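PDB 6FRL: tryptophan halogenase superfamily from Brevundimonas sp. BAL3, which is a flavin-dependent halogenase that prefers bromination over chlorination and probably acts on indole-type substrates, as its tryptophan halogenase relatives do. Local coordinates for residues B[397-402]-B[422-427]. Numbering follows the deposited sequence.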
ATOM      1  N   ILE B 397      17.375   9.009   1.999  1.00 28.95           N
ATOM      2  CA  ILE B 397      18.529   9.809   2.472  1.00 28.61           C
ATOM      3  C   ILE B 397      19.634   9.903   1.389  1.00 29.04           C
ATOM      4  O   ILE B 397      20.118  10.979   1.075  1.00 25.81           O
ATOM      5  CB  ILE B 397      19.090   9.281   3.822  1.00 25.53           C
ATOM      6  CG1 ILE B 397      18.060   9.569   4.928  1.00 25.36           C
ATOM      7  CG2 ILE B 397      20.425   9.946   4.156  1.00 22.31           C
ATOM      8  CD1 ILE B 397      18.250   8.795   6.208  1.00 24.51           C
ATOM      9  N   ILE B 398      19.998   8.764   0.813  1.00 29.61           N
ATOM     10  CA  ILE B 398      20.976   8.711  -0.270  1.00 29.79           C
ATOM     11  C   ILE B 398      20.678   9.721  -1.407  1.00 30.77           C
ATOM     12  O   ILE B 398      21.579  10.467  -1.844  1.00 33.12           O
ATOM     13  CB  ILE B 398      21.059   7.273  -0.846  1.00 29.25           C
ATOM     14  CG1 ILE B 398      21.772   6.368   0.155  1.00 28.26           C
ATOM     15  CG2 ILE B 398      21.815   7.267  -2.185  1.00 28.68           C
ATOM     16  CD1 ILE B 398      21.653   4.897  -0.147  1.00 30.53           C
ATOM     17  N   LEU B 399      19.421   9.740  -1.865  1.00 27.41           N
ATOM     18  CA  LEU B 399      18.988  10.618  -2.954  1.00 26.85           C
ATOM     19  C   LEU B 399      19.432  12.060  -2.778  1.00 26.81           C
ATOM     20  O   LEU B 399      19.805  12.701  -3.773  1.00 28.74           O
ATOM     21  CB  LEU B 399      17.449  10.576  -3.149  1.00 26.21           C
ATOM     22  CG  LEU B 399      16.907  11.315  -4.377  1.00 25.66           C
ATOM     23  CD1 LEU B 399      17.402  10.683  -5.663  1.00 27.06           C
ATOM     24  CD2 LEU B 399      15.405  11.384  -4.382  1.00 26.04           C
ATOM     25  N   HIS B 400      19.372  12.566  -1.541  1.00 26.18           N
ATOM     26  CA  HIS B 400      19.709  13.961  -1.240  1.00 27.89           C
ATOM     27  C   HIS B 400      21.190  14.262  -1.646  1.00 31.45           C
ATOM     28  O   HIS B 400      21.523  15.326  -2.225  1.00 32.98           O
ATOM     29  CB  HIS B 400      19.513  14.274   0.247  1.00 28.26           C
ATOM     30  CG  HIS B 400      18.085  14.274   0.735  1.00 29.49           C
ATOM     31  ND1 HIS B 400      17.324  13.127   0.839  1.00 29.09           N
ATOM     32  CD2 HIS B 400      17.317  15.278   1.255  1.00 29.02           C
ATOM     33  CE1 HIS B 400      16.145  13.423   1.367  1.00 27.62           C
ATOM     34  NE2 HIS B 400      16.114  14.721   1.627  1.00 26.91           N
ATOM     35  N   TYR B 401      22.070  13.321  -1.347  1.00 31.91           N
ATOM     36  CA  TYR B 401      23.481  13.457  -1.704  1.00 34.64           C
ATOM     37  C   TYR B 401      23.698  13.239  -3.211  1.00 33.41           C
ATOM     38  O   TYR B 401      24.415  13.992  -3.860  1.00 29.71           O
ATOM     39  CB  TYR B 401      24.338  12.434  -0.934  1.00 34.33           C
ATOM     40  CG  TYR B 401      24.460  12.665   0.555  1.00 35.80           C
ATOM     41  CD1 TYR B 401      25.283  13.687   1.058  1.00 36.77           C
ATOM     42  CD2 TYR B 401      23.792  11.847   1.482  1.00 34.01           C
ATOM     43  CE1 TYR B 401      25.400  13.902   2.429  1.00 34.34           C
ATOM     44  CE2 TYR B 401      23.923  12.054   2.853  1.00 32.12           C
ATOM     45  CZ  TYR B 401      24.727  13.077   3.316  1.00 32.86           C
ATOM     46  OH  TYR B 401      24.907  13.290   4.660  1.00 32.75           O
ATOM     47  N   LYS B 402      23.072  12.184  -3.738  1.00 35.06           N
ATOM     48  CA  LYS B 402      23.188  11.801  -5.145  1.00 32.55           C
ATOM     49  C   LYS B 402      22.862  12.911  -6.142  1.00 34.05           C
ATOM     50  O   LYS B 402      23.483  12.952  -7.204  1.00 35.02           O
ATOM     51  CB  LYS B 402      22.305  10.590  -5.415  1.00 30.25           C
ATOM     52  CG  LYS B 402      22.387  10.035  -6.843  1.00 31.45           C
ATOM     53  CD  LYS B 402      23.817   9.717  -7.256  1.00 31.54           C
ATOM     54  CE  LYS B 402      23.906   8.762  -8.425  1.00 30.68           C
ATOM     55  NZ  LYS B 402      25.317   8.630  -8.901  1.00 30.55           N
ATOM     56  N   GLU B 422      20.378  -0.396  -6.350  1.00 37.79           N
ATOM     57  CA  GLU B 422      19.492  -0.654  -7.492  1.00 41.38           C
ATOM     58  C   GLU B 422      18.045  -0.202  -7.267  1.00 39.46           C
ATOM     59  O   GLU B 422      17.394   0.269  -8.202  1.00 43.91           O
ATOM     60  CB  GLU B 422      19.539  -2.151  -7.901  1.00 47.41           C
ATOM     61  CG  GLU B 422      18.272  -2.683  -8.600  1.00 59.83           C
ATOM     62  CD  GLU B 422      18.536  -3.813  -9.607  1.00 68.94           C
ATOM     63  OE1 GLU B 422      19.382  -4.708  -9.327  1.00 71.02           O
ATOM     64  OE2 GLU B 422      17.885  -3.787 -10.689  1.00 69.47           O
ATOM     65  N   THR B 423      17.531  -0.372  -6.058  1.00 37.74           N
ATOM     66  CA  THR B 423      16.173   0.122  -5.713  1.00 35.23           C
ATOM     67  C   THR B 423      15.989   1.641  -5.996  1.00 32.62           C
ATOM     68  O   THR B 423      14.944   2.055  -6.513  1.00 32.37           O
ATOM     69  CB  THR B 423      15.858  -0.160  -4.235  1.00 33.56           C
ATOM     70  OG1 THR B 423      17.010   0.129  -3.461  1.00 34.01           O
ATOM     71  CG2 THR B 423      15.504  -1.619  -4.031  1.00 34.35           C
ATOM     72  N   LEU B 424      17.025   2.427  -5.693  1.00 30.45           N
ATOM     73  CA  LEU B 424      17.064   3.850  -5.973  1.00 31.71           C
ATOM     74  C   LEU B 424      17.349   4.188  -7.443  1.00 33.32           C
ATOM     75  O   LEU B 424      16.840   5.212  -7.952  1.00 33.10           O
ATOM     76  CB  LEU B 424      18.104   4.539  -5.089  1.00 30.66           C
ATOM     77  CG  LEU B 424      18.168   6.066  -5.199  1.00 32.13           C
ATOM     78  CD1 LEU B 424      16.801   6.700  -4.891  1.00 31.54           C
ATOM     79  CD2 LEU B 424      19.232   6.580  -4.245  1.00 33.56           C
ATOM     80  N   GLU B 425      18.181   3.376  -8.104  1.00 35.17           N
ATOM     81  CA  GLU B 425      18.432   3.533  -9.552  1.00 36.38           C
ATOM     82  C   GLU B 425      17.117   3.448 -10.311  1.00 33.16           C
ATOM     83  O   GLU B 425      16.852   4.272 -11.180  1.00 31.99           O
ATOM     84  CB  GLU B 425      19.416   2.483 -10.099  1.00 38.42           C
ATOM     85  CG  GLU B 425      20.893   2.792  -9.837  1.00 41.49           C
ATOM     86  CD  GLU B 425      21.854   1.657 -10.265  1.00 48.41           C
ATOM     87  OE1 GLU B 425      21.387   0.570 -10.717  1.00 49.40           O
ATOM     88  OE2 GLU B 425      23.094   1.852 -10.133  1.00 45.12           O
ATOM     89  N   ARG B 426      16.301   2.467  -9.958  1.00 31.32           N
ATOM     90  CA  ARG B 426      15.015   2.261 -10.616  1.00 35.49           C
ATOM     91  C   ARG B 426      14.044   3.422 -10.409  1.00 34.21           C
ATOM     92  O   ARG B 426      13.343   3.793 -11.353  1.00 35.02           O
ATOM     93  CB  ARG B 426      14.344   0.977 -10.117  1.00 38.80           C
ATOM     94  CG  ARG B 426      14.941  -0.297 -10.681  1.00 41.27           C
ATOM     95  CD  ARG B 426      14.268  -1.477 -10.023  1.00 46.95           C
ATOM     96  NE  ARG B 426      12.805  -1.393 -10.212  1.00 50.16           N
ATOM     97  CZ  ARG B 426      11.893  -2.101  -9.544  1.00 50.97           C
ATOM     98  NH1 ARG B 426      12.249  -2.978  -8.595  1.00 49.94           N
ATOM     99  NH2 ARG B 426      10.609  -1.930  -9.838  1.00 50.06           N
ATOM    100  N   LYS B 427      14.010   3.969  -9.187  1.00 30.04           N
ATOM    101  CA  LYS B 427      13.195   5.142  -8.879  1.00 31.06           C
ATOM    102  C   LYS B 427      13.596   6.335  -9.718  1.00 31.52           C
ATOM    103  O   LYS B 427      12.742   6.949 -10.351  1.00 32.40           O
ATOM    104  CB  LYS B 427      13.280   5.535  -7.391  1.00 31.24           C
ATOM    105  CG  LYS B 427      12.271   4.848  -6.495  1.00 31.79           C
ATOM    106  CD  LYS B 427      12.445   5.224  -5.028  1.00 33.49           C
ATOM    107  CE  LYS B 427      11.110   5.411  -4.325  1.00 34.13           C
ATOM    108  NZ  LYS B 427      10.546   4.131  -3.901  1.00 36.32           N
TER
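Leu424, near the start of helix 422-434, packs its two methyls against Ile398 and Leu399, in the last turns of helix 376-402. This is a buried helix-helix contact within the tryptophan halogenase family fold, between helix 376-402 and helix 422-434, with the short helix 410-417 between them in the chain. It is wholly apolar and small, burying 134 Å², 80 Å² of it on Leu424. The CB of Leu424 points at the other helix, and with CG anti to the backbone N (chi1 -175°) the side chain extends across the gap, its two methyls ending at different residues; the CA atoms of Leu399 and Leu424 are 7.7 Å apart. Its CD2 methyl meets the CG2 methyl of Ile398, with Ile398 CB behind it at 3.9 Å from Leu424 CD2, and also lies 4.0 Å from the backbone N of Leu399.

Around this apolar patch, Leu399 also packs on Trp450, Ile453 and Tyr454 of helix 447-456, and Ile398 touches Pro421. Thr423 OG1 is hydrogen-bonded to OD2 of Asp395 on helix 376-402, a second tie between the same two helices, while Lys427 forms a salt bridge with Glu443 and a cation-pi contact with Trp450. Lys402 NZ is hydrogen-bonded to the backbone O atoms of Arg416 and Met418.

Both side-chain pairs meet at a slant: Leu399 CD1 lies 4.1 Å from Leu424 CD1, and Ile398 CG2 is 3.4 Å from Leu424 CD2.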